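Local coordinates for citryl-spermidine/3,4-dihydroxybenzoyl-citryl-spermidine:spermidine ligase (Bacillus anthracis, PDB 3TO3), which catalyses the ATP-dependent condensation of spermidine with citryl-spermidine intermediates in the biosynthesis of the siderophore petrobactin, at residues P245-Q250 with V300-L305. Residues are numbered along the deposited sequence; the frame is centred on the assembly and turned at random.
Sequences PVHPWQ and VSLNIL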
ATOM      1  N   PRO B 245      12.404 -20.584  -6.648  1.00 39.31           N
ATOM      2  CA  PRO B 245      13.174 -19.536  -5.975  1.00 41.55           C
ATOM      3  C   PRO B 245      12.312 -18.252  -5.818  1.00 49.90           C
ATOM      4  O   PRO B 245      11.562 -17.932  -6.732  1.00 44.58           O
ATOM      5  CB  PRO B 245      14.383 -19.357  -6.886  1.00 39.28           C
ATOM      6  CG  PRO B 245      13.890 -19.744  -8.240  1.00 46.69           C
ATOM      7  CD  PRO B 245      12.737 -20.709  -8.075  1.00 35.15           C
ATOM      8  N   VAL B 246      12.445 -17.534  -4.703  1.00 38.17           N
ATOM      9  CA  VAL B 246      11.611 -16.386  -4.417  1.00 35.93           C
ATOM     10  C   VAL B 246      12.508 -15.226  -4.017  1.00 36.34           C
ATOM     11  O   VAL B 246      13.477 -15.406  -3.274  1.00 34.91           O
ATOM     12  CB  VAL B 246      10.657 -16.698  -3.249  1.00 39.74           C
ATOM     13  CG1 VAL B 246       9.718 -15.542  -2.987  1.00 32.98           C
ATOM     14  CG2 VAL B 246       9.880 -17.978  -3.529  1.00 37.92           C
ATOM     15  N   HIS B 247      12.209 -14.033  -4.524  1.00 40.32           N
ATOM     16  CA  HIS B 247      12.940 -12.848  -4.090  1.00 38.19           C
ATOM     17  C   HIS B 247      12.741 -12.704  -2.589  1.00 35.37           C
ATOM     18  O   HIS B 247      11.637 -12.812  -2.120  1.00 40.24           O
ATOM     19  CB  HIS B 247      12.385 -11.635  -4.806  1.00 41.06           C
ATOM     20  CG  HIS B 247      13.212 -10.407  -4.649  1.00 41.01           C
ATOM     21  ND1 HIS B 247      13.445  -9.818  -3.424  1.00 39.91           N
ATOM     22  CD2 HIS B 247      13.859  -9.649  -5.567  1.00 46.73           C
ATOM     23  CE1 HIS B 247      14.215  -8.756  -3.596  1.00 40.46           C
ATOM     24  NE2 HIS B 247      14.481  -8.632  -4.886  1.00 42.79           N
ATOM     25  N   PRO B 248      13.806 -12.451  -1.830  1.00 36.68           N
ATOM     26  CA  PRO B 248      13.600 -12.353  -0.379  1.00 35.88           C
ATOM     27  C   PRO B 248      12.674 -11.204   0.024  1.00 40.46           C
ATOM     28  O   PRO B 248      12.032 -11.352   1.061  1.00 43.34           O
ATOM     29  CB  PRO B 248      15.021 -12.141   0.185  1.00 34.83           C
ATOM     30  CG  PRO B 248      15.817 -11.564  -0.964  1.00 30.48           C
ATOM     31  CD  PRO B 248      15.176 -12.084  -2.244  1.00 40.17           C
ATOM     32  N   TRP B 249      12.573 -10.119  -0.753  1.00 41.57           N
ATOM     33  CA  TRP B 249      11.582  -9.060  -0.405  1.00 45.05           C
ATOM     34  C   TRP B 249      10.181  -9.595  -0.622  1.00 42.88           C
ATOM     35  O   TRP B 249       9.268  -9.326   0.161  1.00 43.58           O
ATOM     36  CB  TRP B 249      11.716  -7.754  -1.221  1.00 33.25           C
ATOM     37  CG  TRP B 249      10.788  -6.647  -0.766  1.00 40.93           C
ATOM     38  CD1 TRP B 249      11.090  -5.637   0.104  1.00 35.34           C
ATOM     39  CD2 TRP B 249       9.409  -6.446  -1.145  1.00 43.99           C
ATOM     40  NE1 TRP B 249      10.004  -4.824   0.278  1.00 41.35           N
ATOM     41  CE2 TRP B 249       8.958  -5.295  -0.468  1.00 46.63           C
ATOM     42  CE3 TRP B 249       8.524  -7.115  -2.012  1.00 43.24           C
ATOM     43  CZ2 TRP B 249       7.650  -4.799  -0.601  1.00 47.71           C
ATOM     44  CZ3 TRP B 249       7.221  -6.618  -2.163  1.00 40.45           C
ATOM     45  CH2 TRP B 249       6.799  -5.475  -1.451  1.00 51.18           C
ATOM     46  N   GLN B 250      10.019 -10.351  -1.697  1.00 38.44           N
ATOM     47  CA  GLN B 250       8.722 -10.899  -2.040  1.00 35.41           C
ATOM     48  C   GLN B 250       8.290 -11.898  -0.983  1.00 39.13           C
ATOM     49  O   GLN B 250       7.128 -11.904  -0.556  1.00 42.46           O
ATOM     50  CB  GLN B 250       8.745 -11.556  -3.407  1.00 33.64           C
ATOM     51  CG  GLN B 250       7.395 -12.137  -3.775  1.00 37.66           C
ATOM     52  CD  GLN B 250       6.475 -11.081  -4.345  1.00 40.00           C
ATOM     53  OE1 GLN B 250       6.669  -9.889  -4.125  1.00 42.95           O
ATOM     54  NE2 GLN B 250       5.487 -11.504  -5.100  1.00 40.72           N
ATOM     55  N   VAL B 300      12.008 -13.131 -11.234  1.00 39.53           N
ATOM     56  CA  VAL B 300      11.069 -13.597 -10.223  1.00 36.95           C
ATOM     57  C   VAL B 300       9.973 -12.591  -9.944  1.00 45.25           C
ATOM     58  O   VAL B 300      10.110 -11.415 -10.262  1.00 42.49           O
ATOM     59  CB  VAL B 300      11.781 -13.966  -8.916  1.00 37.20           C
ATOM     60  CG1 VAL B 300      12.691 -15.142  -9.140  1.00 32.74           C
ATOM     61  CG2 VAL B 300      12.607 -12.773  -8.398  1.00 32.99           C
ATOM     62  N   SER B 301       8.869 -13.070  -9.380  1.00 44.39           N
ATOM     63  CA  SER B 301       7.737 -12.205  -9.059  1.00 36.33           C
ATOM     64  C   SER B 301       8.128 -11.131  -8.028  1.00 36.36           C
ATOM     65  O   SER B 301       8.840 -11.417  -7.069  1.00 35.70           O
ATOM     66  CB  SER B 301       6.608 -13.056  -8.494  1.00 40.99           C
ATOM     67  OG  SER B 301       5.989 -13.781  -9.535  1.00 50.25           O
ATOM     68  N   LEU B 302       7.696  -9.895  -8.232  1.00 33.79           N
ATOM     69  CA  LEU B 302       7.898  -8.891  -7.198  1.00 38.50           C
ATOM     70  C   LEU B 302       6.669  -8.026  -7.089  1.00 43.74           C
ATOM     71  O   LEU B 302       6.282  -7.386  -8.061  1.00 46.91           O
ATOM     72  CB  LEU B 302       9.116  -8.071  -7.555  1.00 44.41           C
ATOM     73  CG  LEU B 302       9.788  -7.232  -6.485  1.00 49.41           C
ATOM     74  CD1 LEU B 302      10.311  -8.091  -5.317  1.00 43.83           C
ATOM     75  CD2 LEU B 302      10.903  -6.415  -7.168  1.00 43.61           C
ATOM     76  N   ASN B 303       6.046  -7.916  -5.924  1.00 45.11           N
ATOM     77  CA  ASN B 303       4.864  -7.106  -6.003  1.00 41.59           C
ATOM     78  C   ASN B 303       5.204  -5.702  -5.530  1.00 46.50           C
ATOM     79  O   ASN B 303       4.871  -5.302  -4.425  1.00 45.69           O
ATOM     80  CB  ASN B 303       3.845  -7.701  -5.016  1.00 39.07           C
ATOM     81  CG  ASN B 303       2.889  -8.700  -5.671  1.00 43.55           C
ATOM     82  OD1 ASN B 303       3.279  -9.818  -6.061  1.00 41.05           O
ATOM     83  ND2 ASN B 303       1.628  -8.306  -5.777  1.00 37.12           N
ATOM     84  N   ILE B 304       5.537  -4.874  -6.503  1.00 51.92           N
ATOM     85  CA  ILE B 304       5.885  -3.480  -6.296  1.00 64.77           C
ATOM     86  C   ILE B 304       5.520  -2.842  -7.617  1.00 64.86           C
ATOM     87  O   ILE B 304       5.445  -3.506  -8.673  1.00 56.36           O
ATOM     88  CB  ILE B 304       7.414  -3.160  -5.979  1.00 62.05           C
ATOM     89  CG1 ILE B 304       8.306  -3.419  -7.187  1.00 65.32           C
ATOM     90  CG2 ILE B 304       7.946  -3.841  -4.718  1.00 51.35           C
ATOM     91  CD1 ILE B 304       9.726  -2.908  -6.996  1.00 72.18           C
ATOM     92  N   LEU B 305       5.282  -1.548  -7.556  1.00 62.24           N
ATOM     93  CA  LEU B 305       4.859  -0.844  -8.729  1.00 64.96           C
ATOM     94  C   LEU B 305       5.959   0.107  -9.180  1.00 63.75           C
ATOM     95  O   LEU B 305       6.345   1.045  -8.465  1.00 62.69           O
ATOM     96  CB  LEU B 305       3.567  -0.107  -8.434  1.00 73.35           C
ATOM     97  CG  LEU B 305       2.800   0.350  -9.656  1.00 88.50           C
ATOM     98  CD1 LEU B 305       1.442  -0.371  -9.691  1.00 91.95           C
ATOM     99  CD2 LEU B 305       2.662   1.883  -9.618  1.00 92.74           C
TER
HETATM  100  O   HOH W   1       9.648 -13.852  -5.891  1.00 43.80           O
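His247 and Val300 face each other with their CA atoms 6.5 Å apart, and the chains are closer where Gln250 meets Leu302. In 245-250 the end of strand 241-246 turns at His247 into helix 248-258; 300-305 belongs to the broken strand 297-306. No direct backbone hydrogen bond crosses, but one water links the two backbones, accepting from His247 N and donating to Ser301 O.

The Gln250 chain bends at chi2 (83°), bringing the amide across Asn303 at a slant: OE1 accepts from Asn303 N at 2.7 Å, and NE2 gives a nearly straight bond of 2.9 Å to Asn303 OD1. Asn303 OD1 lies almost in the Gln250 amide plane, and the two amide planes are turned 30° apart. Beyond the pair, Ser365 takes part twice, its backbone O accepting from Gln250 NE2 and its hydroxyl bonding Asn303 OD1.

Beside this polar pair the packing is apolar. Leu302 CD1 sits over one face of the His247 imidazole, 3.9 Å from its centroid, while Val300 CG2 lies near the ring plane, at the edge, and touches His247 CB. Leu302 CD1 also touches Trp249 CE3 at 3.9 Å, and Ile304 CG2 covers a face of the indole in a second CH-pi contact, 4.0 Å from the six-membered ring centroid. His247 is also the N-cap: ND1 takes Trp249 N in the ring plane, a bond that should hold the imidazole's rotation.

The Gln250 amide thus satisfies a buried strand N-H and, with the water and CH-pi contacts, ties helix 248-258, which follows an edge strand of the three-stranded sheet, to the mixed sheet within the IucA/IucC family region. Leu302 also packs against ATP-binding Arg285 and Arg311, so it probably belongs to the second shell of the nucleotide site.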